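Local coordinates for DNA polymerase (Pyrobaculum calidifontis, PDB 5MDN), which probably catalyses template-directed DNA synthesis, adding deoxyribonucleotides to a growing strand with release of diphosphate, as a family B DNA polymerase, at residues I404-K409 / I554-G559; Y593-F598 / A606-D611; L635-L640 / E652-Y657. All coordinates share one frame; numbering follows the deposited sequence.

How the contacts relate
Contact 2 is the most buried of the three; contacts 1 and 3 each keep partly exposed residues. Contact 1 joins the edge strand of a five-stranded palm sheet to its neighbour, and contact 2 is a hairpin in an adjacent four-stranded sheet. They meet where Phe598 packs against Pro408 and Tyr558. Contact 3 pairs two helices and reaches contact 2 through Val638, which lies on Ala606; contacts 1 and 3 stay about 15 Å apart at their nearest atoms. Backbone hydrogen bonds hold the strand contacts, beside apolar and aromatic side chains and, in contact 2, Glu594 and Arg610, packed without pairing, whereas contact 3 has no hydrogen bond across it and relies on interlocking side chains.

Contact 1. Residues I404-K409 / I554-G559; sequences IVLEPK and IEVIYG
Gly559 takes two backbone donors on a single oxygen: Val405 N and Leu406 N both bond to Gly559 O, the second at 2.7 Å and nearly straight. Two residues facing one make this a classic beta bulge. The return bond, Gly559 N to Leu406 O at 3.4 Å, is weak. Leu406 turns its side chain to the Val556 side of the sheet, where CD1 touches Val556 CG1 at 3.8 Å and CD2 rests near Ile557 O.

Tyr558 works on the other side. Its CG lies anti to the backbone N (chi1 169°), which sends the ring along the segment 404-409. Tyr558 CB passes Pro408 CB at 4.2 Å. Next, CD1 meets the proline: Pro408 CG is 3.7 Å from Tyr558 CD1, and both CG and CD approach at the ring edge, the two side chains running side by side. Further out, Tyr558 CE1 comes within 3.8 Å of Ile404 CD1, whose side chain crosses the tyrosine at about a right angle. At the tip, Ile404 CD1 also reaches OH, but the polar partner of that hydroxyl is Asp560 OD2. The proline at the edge, the isoleucine methyl, the Asp560 bond and Phe565 together limit where the ring can lie.

Strand 556-560 carries the first three residues, Tyr558 to Asp560, of the Tyr-Gly-Asp-Thr-Asp-Ser signature (motif C) of family B polymerases. Strand 404-406 borders it at the edge of the palm sheet, strand 563-567 pairs with its other side and sets Phe565 edge-to-face with Tyr558, and helix 528-551 packs on Val405 and Val556.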
loop_
_atom_site.group_PDB
_atom_site.type_symbol
_atom_site.label_atom_id
_atom_site.label_comp_id
_atom_site.label_asym_id
_atom_site.label_seq_id
_atom_site.Cartn_x
_atom_site.Cartn_y
_atom_site.Cartn_z
ATOM N N ILE A 404 6.681 -15.679 -16.469
ATOM C CA ILE A 404 5.912 -16.871 -16.807
ATOM C C ILE A 404 6.845 -18.049 -17.065
ATOM O O ILE A 404 7.904 -17.902 -17.690
ATOM C CB ILE A 404 5.020 -16.595 -18.031
ATOM C CG1 ILE A 404 4.073 -15.428 -17.745
ATOM C CG2 ILE A 404 4.228 -17.837 -18.421
ATOM C CD1 ILE A 404 3.044 -15.728 -16.683
ATOM N N VAL A 405 6.454 -19.227 -16.580
ATOM C CA VAL A 405 7.176 -20.470 -16.827
ATOM C C VAL A 405 6.363 -21.422 -17.700
ATOM O O VAL A 405 6.866 -21.948 -18.694
ATOM C CB VAL A 405 7.582 -21.146 -15.498
ATOM C CG1 VAL A 405 8.216 -22.504 -15.762
ATOM C CG2 VAL A 405 8.529 -20.253 -14.715
ATOM N N LEU A 406 5.101 -21.656 -17.341
ATOM C CA LEU A 406 4.196 -22.505 -18.111
ATOM C C LEU A 406 3.011 -21.654 -18.547
ATOM O O LEU A 406 2.183 -21.264 -17.716
ATOM C CB LEU A 406 3.747 -23.713 -17.285
ATOM C CG LEU A 406 3.069 -24.905 -17.975
ATOM C CD1 LEU A 406 3.174 -26.140 -17.095
ATOM C CD2 LEU A 406 1.605 -24.628 -18.303
ATOM N N GLU A 407 2.928 -21.366 -19.843
ATOM C CA GLU A 407 1.823 -20.564 -20.346
ATOM C C GLU A 407 0.528 -21.373 -20.319
ATOM O O GLU A 407 0.517 -22.545 -20.712
ATOM C CB GLU A 407 2.104 -20.065 -21.763
ATOM C CG GLU A 407 3.208 -19.020 -21.842
ATOM C CD GLU A 407 3.279 -18.350 -23.200
ATOM O OE1 GLU A 407 2.224 -18.237 -23.861
ATOM O OE2 GLU A 407 4.383 -17.929 -23.601
ATOM N N PRO A 408 -0.571 -20.780 -19.867
ATOM C CA PRO A 408 -1.844 -21.503 -19.816
ATOM C C PRO A 408 -2.580 -21.469 -21.148
ATOM O O PRO A 408 -2.291 -20.666 -22.039
ATOM C CB PRO A 408 -2.627 -20.742 -18.742
ATOM C CG PRO A 408 -2.136 -19.334 -18.881
ATOM C CD PRO A 408 -0.689 -19.414 -19.327
ATOM N N LYS A 409 -3.551 -22.372 -21.268
ATOM C CA LYS A 409 -4.464 -22.355 -22.402
ATOM C C LYS A 409 -5.684 -21.532 -22.013
ATOM O O LYS A 409 -6.340 -21.863 -21.016
ATOM C CB LYS A 409 -4.915 -23.763 -22.767
ATOM C CG LYS A 409 -3.867 -24.884 -22.743
ATOM C CD LYS A 409 -2.479 -24.529 -23.243
ATOM C CE LYS A 409 -1.514 -25.636 -22.820
ATOM N NZ LYS A 409 -0.090 -25.341 -23.127
ATOM N N ILE A 554 -1.618 -35.227 -11.596
ATOM C CA ILE A 554 -1.854 -33.812 -11.318
ATOM C C ILE A 554 -1.666 -33.005 -12.597
ATOM O O ILE A 554 -0.550 -32.907 -13.124
ATOM C CB ILE A 554 -0.931 -33.293 -10.209
ATOM C CG1 ILE A 554 -1.209 -34.029 -8.898
ATOM C CG2 ILE A 554 -1.104 -31.790 -10.030
ATOM C CD1 ILE A 554 -0.313 -33.607 -7.757
ATOM N N GLU A 555 -2.760 -32.428 -13.094
ATOM C CA GLU A 555 -2.717 -31.515 -14.230
ATOM C C GLU A 555 -2.251 -30.136 -13.773
ATOM O O GLU A 555 -2.724 -29.619 -12.756
ATOM C CB GLU A 555 -4.093 -31.420 -14.888
ATOM C CG GLU A 555 -4.103 -30.672 -16.211
ATOM C CD GLU A 555 -5.494 -30.209 -16.605
ATOM O OE1 GLU A 555 -6.431 -30.386 -15.796
ATOM O OE2 GLU A 555 -5.652 -29.669 -17.720
ATOM N N VAL A 556 -1.324 -29.542 -14.520
ATOM C CA VAL A 556 -0.791 -28.218 -14.216
ATOM C C VAL A 556 -1.283 -27.261 -15.295
ATOM O O VAL A 556 -0.837 -27.323 -16.448
ATOM C CB VAL A 556 0.741 -28.221 -14.130
ATOM C CG1 VAL A 556 1.260 -26.806 -13.926
ATOM C CG2 VAL A 556 1.203 -29.128 -13.000
ATOM N N ILE A 557 -2.210 -26.376 -14.922
ATOM C CA ILE A 557 -2.810 -25.461 -15.888
ATOM C C ILE A 557 -1.939 -24.229 -16.097
ATOM O O ILE A 557 -1.828 -23.716 -17.216
ATOM C CB ILE A 557 -4.218 -25.064 -15.410
ATOM C CG1 ILE A 557 -5.027 -26.301 -15.020
ATOM C CG2 ILE A 557 -4.934 -24.247 -16.472
ATOM C CD1 ILE A 557 -6.207 -25.989 -14.123
ATOM N N TYR A 558 -1.300 -23.744 -15.035
ATOM C CA TYR A 558 -0.539 -22.506 -15.093
ATOM C C TYR A 558 0.612 -22.594 -14.107
ATOM O O TYR A 558 0.502 -23.239 -13.061
ATOM C CB TYR A 558 -1.434 -21.296 -14.786
ATOM C CG TYR A 558 -0.700 -19.991 -14.566
ATOM C CD1 TYR A 558 -0.411 -19.149 -15.632
ATOM C CD2 TYR A 558 -0.320 -19.587 -13.291
ATOM C CE1 TYR A 558 0.251 -17.952 -15.438
ATOM C CE2 TYR A 558 0.343 -18.393 -13.088
ATOM C CZ TYR A 558 0.625 -17.579 -14.164
ATOM O OH TYR A 558 1.284 -16.388 -13.968
ATOM N N GLY A 559 1.724 -21.954 -14.455
ATOM C CA GLY A 559 2.851 -21.888 -13.551
ATOM C C GLY A 559 3.803 -20.759 -13.876
ATOM O O GLY A 559 4.392 -20.721 -14.959
#

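Contact 2. Residues Y593-F598 / A606-D611; sequences YERVLF and AGLLRD
Strands 595-598 and 606-609 run antiparallel at 176°, their axes 4.9 Å apart, with Leu597 and Ala606 forming a hydrogen-bonded pair and Val596 and Gly607 a non-hydrogen-bonded one. Leu597 N gives to Ala606 O at 2.9 Å, and Ala606 N returns the bond to Leu597 O. Further along, Leu608 N bonds to Arg595 O, and Leu608 O receives Glu594 N.

Gly607 has no side chain, and the Tyr593 ring passes close beside the backbone there. With CG beside the backbone N (chi1 -69°), Tyr593 CD1 comes to 3.6 Å from Gly607 C, and Tyr593 CE1 reaches Leu609 CD2, also at 3.6 Å. The hydroxyl bonds to Asp615, so the ring is fixed at its far end by strand 614-617.

The two strands are the central pair of an antiparallel four-stranded sheet, flanked by 411-413 and 614-617. At Glu594 the chain turns a corner out of strand 588-593, which edges the neighbouring five-stranded sheet, so this residue is the joint between the two.

Glu594 runs out extended, beside Leu608 and pointing the same way, its OE1 4.0 Å from Leu608 CD2. Arg610 crosses it at about a right angle after bending at chi2 (-73°). One face of its guanidinium lies over the start of Glu594, with Glu594 CA 3.9 Å above the plane of the Arg610 group, and Arg610 NH1 is 3.7 Å from Glu594 CG. The charged atoms of this pair are not in contact; Arg610 NH2 instead forms a salt bridge with Asp415, and Glu594 OE2 has a long one to Arg595 NH2. Leu597 and Ala606 turn their side chains to the same face, where helix 628-643 packs on both.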
loop_
_atom_site.group_PDB
_atom_site.type_symbol
_atom_site.label_atom_id
_atom_site.label_comp_id
_atom_site.label_asym_id
_atom_site.label_seq_id
_atom_site.Cartn_x
_atom_site.Cartn_y
_atom_site.Cartn_z
ATOM N N TYR A 593 -10.240 -22.617 -5.846
ATOM C CA TYR A 593 -11.254 -22.104 -6.757
ATOM C C TYR A 593 -12.192 -23.221 -7.199
ATOM O O TYR A 593 -11.743 -24.316 -7.555
ATOM C CB TYR A 593 -10.604 -21.464 -7.981
ATOM C CG TYR A 593 -9.865 -20.174 -7.708
ATOM C CD1 TYR A 593 -10.525 -19.068 -7.187
ATOM C CD2 TYR A 593 -8.511 -20.057 -7.991
ATOM C CE1 TYR A 593 -9.851 -17.884 -6.946
ATOM C CE2 TYR A 593 -7.830 -18.880 -7.753
ATOM C CZ TYR A 593 -8.505 -17.797 -7.231
ATOM O OH TYR A 593 -7.830 -16.622 -6.991
ATOM N N GLU A 594 -13.496 -22.936 -7.173
ATOM C CA GLU A 594 -14.463 -23.855 -7.761
ATOM C C GLU A 594 -14.344 -23.871 -9.281
ATOM O O GLU A 594 -14.474 -24.928 -9.909
ATOM C CB GLU A 594 -15.877 -23.468 -7.329
ATOM C CG GLU A 594 -16.956 -24.445 -7.760
ATOM C CD GLU A 594 -18.317 -24.085 -7.197
ATOM O OE1 GLU A 594 -18.384 -23.181 -6.338
ATOM O OE2 GLU A 594 -19.319 -24.703 -7.613
ATOM N N ARG A 595 -14.100 -22.709 -9.884
ATOM C CA ARG A 595 -13.915 -22.598 -11.323
ATOM C C ARG A 595 -13.028 -21.395 -11.615
ATOM O O ARG A 595 -13.010 -20.421 -10.859
ATOM C CB ARG A 595 -15.264 -22.495 -12.049
ATOM C CG ARG A 595 -15.303 -23.221 -13.386
ATOM C CD ARG A 595 -16.712 -23.637 -13.802
ATOM N NE ARG A 595 -17.299 -24.611 -12.884
ATOM C CZ ARG A 595 -18.284 -24.352 -12.030
ATOM N NH1 ARG A 595 -18.816 -23.140 -11.965
ATOM N NH2 ARG A 595 -18.743 -25.315 -11.242
ATOM N N VAL A 596 -12.296 -21.472 -12.725
ATOM C CA VAL A 596 -11.330 -20.449 -13.120
ATOM C C VAL A 596 -11.470 -20.203 -14.615
ATOM O O VAL A 596 -11.688 -21.138 -15.393
ATOM C CB VAL A 596 -9.877 -20.859 -12.777
ATOM C CG1 VAL A 596 -8.880 -19.839 -13.310
ATOM C CG2 VAL A 596 -9.702 -21.015 -11.286
ATOM N N LEU A 597 -11.350 -18.940 -15.015
ATOM C CA LEU A 597 -11.451 -18.535 -16.412
ATOM C C LEU A 597 -10.200 -17.754 -16.800
ATOM O O LEU A 597 -10.003 -16.624 -16.342
ATOM C CB LEU A 597 -12.706 -17.698 -16.638
ATOM C CG LEU A 597 -12.795 -16.945 -17.963
ATOM C CD1 LEU A 597 -12.857 -17.904 -19.142
ATOM C CD2 LEU A 597 -14.003 -16.037 -17.935
ATOM N N PHE A 598 -9.366 -18.353 -17.647
ATOM C CA PHE A 598 -8.242 -17.654 -18.256
ATOM C C PHE A 598 -8.695 -17.057 -19.582
ATOM O O PHE A 598 -9.116 -17.787 -20.487
ATOM C CB PHE A 598 -7.058 -18.597 -18.472
ATOM C CG PHE A 598 -6.199 -18.792 -17.253
ATOM C CD1 PHE A 598 -6.470 -19.805 -16.347
ATOM C CD2 PHE A 598 -5.109 -17.968 -17.022
ATOM C CE1 PHE A 598 -5.673 -19.986 -15.229
ATOM C CE2 PHE A 598 -4.309 -18.144 -15.909
ATOM C CZ PHE A 598 -4.591 -19.154 -15.010
ATOM N N ALA A 606 -10.174 -14.791 -13.844
ATOM C CA ALA A 606 -11.147 -14.645 -12.776
ATOM C C ALA A 606 -11.356 -16.000 -12.116
ATOM O O ALA A 606 -11.234 -17.045 -12.763
ATOM C CB ALA A 606 -12.476 -14.102 -13.302
ATOM N N GLY A 607 -11.673 -15.980 -10.826
ATOM C CA GLY A 607 -11.813 -17.217 -10.085
ATOM C C GLY A 607 -12.943 -17.194 -9.079
ATOM O O GLY A 607 -13.183 -16.175 -8.424
ATOM N N LEU A 608 -13.645 -18.317 -8.949
ATOM C CA LEU A 608 -14.806 -18.438 -8.074
ATOM C C LEU A 608 -14.400 -19.250 -6.851
ATOM O O LEU A 608 -14.096 -20.442 -6.964
ATOM C CB LEU A 608 -15.975 -19.089 -8.811
ATOM C CG LEU A 608 -17.231 -19.417 -8.001
ATOM C CD1 LEU A 608 -17.833 -18.160 -7.397
ATOM C CD2 LEU A 608 -18.249 -20.137 -8.873
ATOM N N LEU A 609 -14.395 -18.605 -5.688
ATOM C CA LEU A 609 -14.038 -19.273 -4.448
ATOM C C LEU A 609 -15.208 -20.105 -3.929
ATOM O O LEU A 609 -16.361 -19.927 -4.331
ATOM C CB LEU A 609 -13.605 -18.255 -3.392
ATOM C CG LEU A 609 -12.356 -17.429 -3.706
ATOM C CD1 LEU A 609 -12.236 -16.255 -2.748
ATOM C CD2 LEU A 609 -11.114 -18.302 -3.643
ATOM N N ARG A 610 -14.889 -21.034 -3.023
ATOM C CA ARG A 610 -15.905 -21.935 -2.489
ATOM C C ARG A 610 -17.008 -21.180 -1.755
ATOM O O ARG A 610 -18.165 -21.616 -1.763
ATOM C CB ARG A 610 -15.258 -22.961 -1.559
ATOM C CG ARG A 610 -14.234 -23.860 -2.232
ATOM C CD ARG A 610 -14.897 -24.878 -3.146
ATOM N NE ARG A 610 -13.920 -25.722 -3.828
ATOM C CZ ARG A 610 -14.218 -26.577 -4.802
ATOM N NH1 ARG A 610 -15.473 -26.708 -5.213
ATOM N NH2 ARG A 610 -13.262 -27.306 -5.362
ATOM N N ASP A 611 -16.678 -20.057 -1.118
ATOM C CA ASP A 611 -17.677 -19.261 -0.417
ATOM C C ASP A 611 -18.507 -18.385 -1.349
ATOM O O ASP A 611 -19.410 -17.688 -0.873
ATOM C CB ASP A 611 -17.006 -18.394 0.656
ATOM C CG ASP A 611 -16.037 -17.380 0.075
ATOM O OD1 ASP A 611 -15.726 -17.463 -1.133
ATOM O OD2 ASP A 611 -15.583 -16.496 0.832
#

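Contact 3. Residues L635-L640 / E652-Y657; sequences LNVVEL and ERVVKY
Leu640 and Tyr657 push past each other between two helices that run nearly antiparallel, 157° between directions and 9.4 Å between axes. Leu640 is the bump from the first helix: it drops into a hollow formed by Arg653, Val654 and Tyr657, with CD1 3.6 Å from Tyr657 CB and CD2 3.6 Å from Arg653 NE. Tyr657 answers in the opposite direction. With CG anti to the backbone N (chi1 171°), its ring reaches into the groove lined by Asn636, Val637 and Leu640. Val637 CG2 comes to 4.1 Å from Tyr657 CD2, and Asn636 lies by the hydroxyl end, its CB 3.7 Å from Tyr657 CZ and its amide plane only 7° from that of the ring.

Beside this interlock the helices come closest at Val637 and Val654, CA to CA 5.8 Å, where Val637 CG1 meets Val654 CG2 at 4.2 Å. Arg653 closes the other side: its chain bends at chi2 and chi3, bringing the guanidinium across so that Leu640 O lies over one face, while NH1 makes a salt bridge with Glu649.

The pair is a helical hairpin, consistent with the thumb that follows the palm in family B polymerases. Helix 628-643 sits inward, its Val638 resting on Ala606 of strand 605-609 and on Ile758, while Val654 and Val655 of helix 647-666 pack on Leu762.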
loop_
_atom_site.group_PDB
_atom_site.type_symbol
_atom_site.label_atom_id
_atom_site.label_comp_id
_atom_site.label_asym_id
_atom_site.label_seq_id
_atom_site.Cartn_x
_atom_site.Cartn_y
_atom_site.Cartn_z
ATOM N N LEU A 635 -18.729 -7.501 -15.177
ATOM C CA LEU A 635 -19.196 -8.430 -14.157
ATOM C C LEU A 635 -20.463 -9.106 -14.676
ATOM O O LEU A 635 -20.840 -8.902 -15.834
ATOM C CB LEU A 635 -19.447 -7.704 -12.828
ATOM C CG LEU A 635 -18.249 -7.476 -11.894
ATOM C CD1 LEU A 635 -17.189 -6.591 -12.545
ATOM C CD2 LEU A 635 -18.703 -6.860 -10.581
ATOM N N ASN A 636 -21.118 -9.928 -13.857
ATOM C CA ASN A 636 -22.274 -10.699 -14.315
ATOM C C ASN A 636 -21.854 -11.682 -15.405
ATOM O O ASN A 636 -21.975 -12.897 -15.224
ATOM C CB ASN A 636 -23.398 -9.785 -14.823
ATOM C CG ASN A 636 -24.392 -9.419 -13.740
ATOM O OD1 ASN A 636 -25.373 -10.128 -13.512
ATOM N ND2 ASN A 636 -24.149 -8.297 -13.072
ATOM N N VAL A 637 -21.359 -11.166 -16.539
ATOM C CA VAL A 637 -20.808 -12.026 -17.589
ATOM C C VAL A 637 -19.727 -12.933 -17.015
ATOM O O VAL A 637 -19.740 -14.153 -17.215
ATOM C CB VAL A 637 -20.272 -11.182 -18.759
ATOM C CG1 VAL A 637 -19.262 -11.980 -19.577
ATOM C CG2 VAL A 637 -21.419 -10.731 -19.651
ATOM N N VAL A 638 -18.767 -12.345 -16.295
ATOM C CA VAL A 638 -17.764 -13.150 -15.604
ATOM C C VAL A 638 -18.436 -14.086 -14.607
ATOM O O VAL A 638 -18.098 -15.273 -14.521
ATOM C CB VAL A 638 -16.723 -12.240 -14.926
ATOM C CG1 VAL A 638 -15.874 -13.036 -13.954
ATOM C CG2 VAL A 638 -15.846 -11.566 -15.972
ATOM N N GLU A 639 -19.401 -13.568 -13.844
ATOM C CA GLU A 639 -20.088 -14.390 -12.853
ATOM C C GLU A 639 -20.969 -15.451 -13.502
ATOM O O GLU A 639 -21.145 -16.536 -12.936
ATOM C CB GLU A 639 -20.912 -13.503 -11.921
ATOM C CG GLU A 639 -21.433 -14.215 -10.686
ATOM C CD GLU A 639 -21.782 -13.256 -9.565
ATOM O OE1 GLU A 639 -21.549 -12.039 -9.727
ATOM O OE2 GLU A 639 -22.290 -13.720 -8.523
ATOM N N LEU A 640 -21.530 -15.167 -14.681
ATOM C CA LEU A 640 -22.312 -16.182 -15.381
ATOM C C LEU A 640 -21.419 -17.294 -15.913
ATOM O O LEU A 640 -21.775 -18.476 -15.834
ATOM C CB LEU A 640 -23.108 -15.548 -16.523
ATOM C CG LEU A 640 -24.360 -14.745 -16.165
ATOM C CD1 LEU A 640 -24.821 -13.935 -17.364
ATOM C CD2 LEU A 640 -25.469 -15.660 -15.677
ATOM N N GLU A 652 -24.823 -19.496 -23.986
ATOM C CA GLU A 652 -26.267 -19.309 -23.925
ATOM C C GLU A 652 -26.672 -18.491 -22.705
ATOM O O GLU A 652 -27.640 -17.724 -22.766
ATOM C CB GLU A 652 -26.958 -20.674 -23.958
ATOM C CG GLU A 652 -28.473 -20.627 -23.974
ATOM C CD GLU A 652 -29.082 -22.008 -24.129
ATOM O OE1 GLU A 652 -28.351 -23.007 -23.946
ATOM O OE2 GLU A 652 -30.283 -22.096 -24.462
ATOM N N ARG A 653 -25.948 -18.636 -21.595
ATOM C CA ARG A 653 -26.171 -17.761 -20.448
ATOM C C ARG A 653 -25.731 -16.334 -20.762
ATOM O O ARG A 653 -26.459 -15.373 -20.483
ATOM C CB ARG A 653 -25.425 -18.297 -19.226
ATOM C CG ARG A 653 -25.956 -19.619 -18.699
ATOM C CD ARG A 653 -26.961 -19.424 -17.576
ATOM N NE ARG A 653 -26.299 -19.065 -16.326
ATOM C CZ ARG A 653 -25.725 -19.943 -15.509
ATOM N NH1 ARG A 653 -25.729 -21.234 -15.812
ATOM N NH2 ARG A 653 -25.142 -19.531 -14.392
ATOM N N VAL A 654 -24.530 -16.177 -21.327
ATOM C CA VAL A 654 -23.991 -14.845 -21.597
ATOM C C VAL A 654 -24.811 -14.136 -22.670
ATOM O O VAL A 654 -25.209 -12.978 -22.501
ATOM C CB VAL A 654 -22.507 -14.935 -21.994
ATOM C CG1 VAL A 654 -22.053 -13.639 -22.647
ATOM C CG2 VAL A 654 -21.656 -15.225 -20.772
ATOM N N VAL A 655 -25.091 -14.823 -23.783
ATOM C CA VAL A 655 -25.763 -14.159 -24.897
ATOM C C VAL A 655 -27.193 -13.791 -24.531
ATOM O O VAL A 655 -27.717 -12.771 -24.997
ATOM C CB VAL A 655 -25.723 -15.045 -26.157
ATOM C CG1 VAL A 655 -26.269 -14.287 -27.362
ATOM C CG2 VAL A 655 -24.311 -15.521 -26.432
ATOM N N LYS A 656 -27.847 -14.591 -23.689
ATOM C CA LYS A 656 -29.181 -14.224 -23.228
ATOM C C LYS A 656 -29.131 -12.981 -22.347
ATOM O O LYS A 656 -29.992 -12.102 -22.453
ATOM C CB LYS A 656 -29.834 -15.397 -22.500
ATOM C CG LYS A 656 -31.262 -15.122 -22.062
ATOM C CD LYS A 656 -31.906 -16.355 -21.455
ATOM C CE LYS A 656 -33.400 -16.144 -21.262
ATOM N NZ LYS A 656 -33.703 -15.301 -20.071
ATOM N N TYR A 657 -28.132 -12.896 -21.463
ATOM C CA TYR A 657 -27.994 -11.722 -20.606
ATOM C C TYR A 657 -27.641 -10.485 -21.422
ATOM O O TYR A 657 -28.223 -9.412 -21.226
ATOM C CB TYR A 657 -26.933 -11.976 -19.536
ATOM C CG TYR A 657 -26.573 -10.749 -18.730
ATOM C CD1 TYR A 657 -27.439 -10.245 -17.768
ATOM C CD2 TYR A 657 -25.368 -10.091 -18.936
ATOM C CE1 TYR A 657 -27.113 -9.121 -17.032
ATOM C CE2 TYR A 657 -25.034 -8.968 -18.207
ATOM C CZ TYR A 657 -25.910 -8.487 -17.256
ATOM O OH TYR A 657 -25.580 -7.367 -16.527
#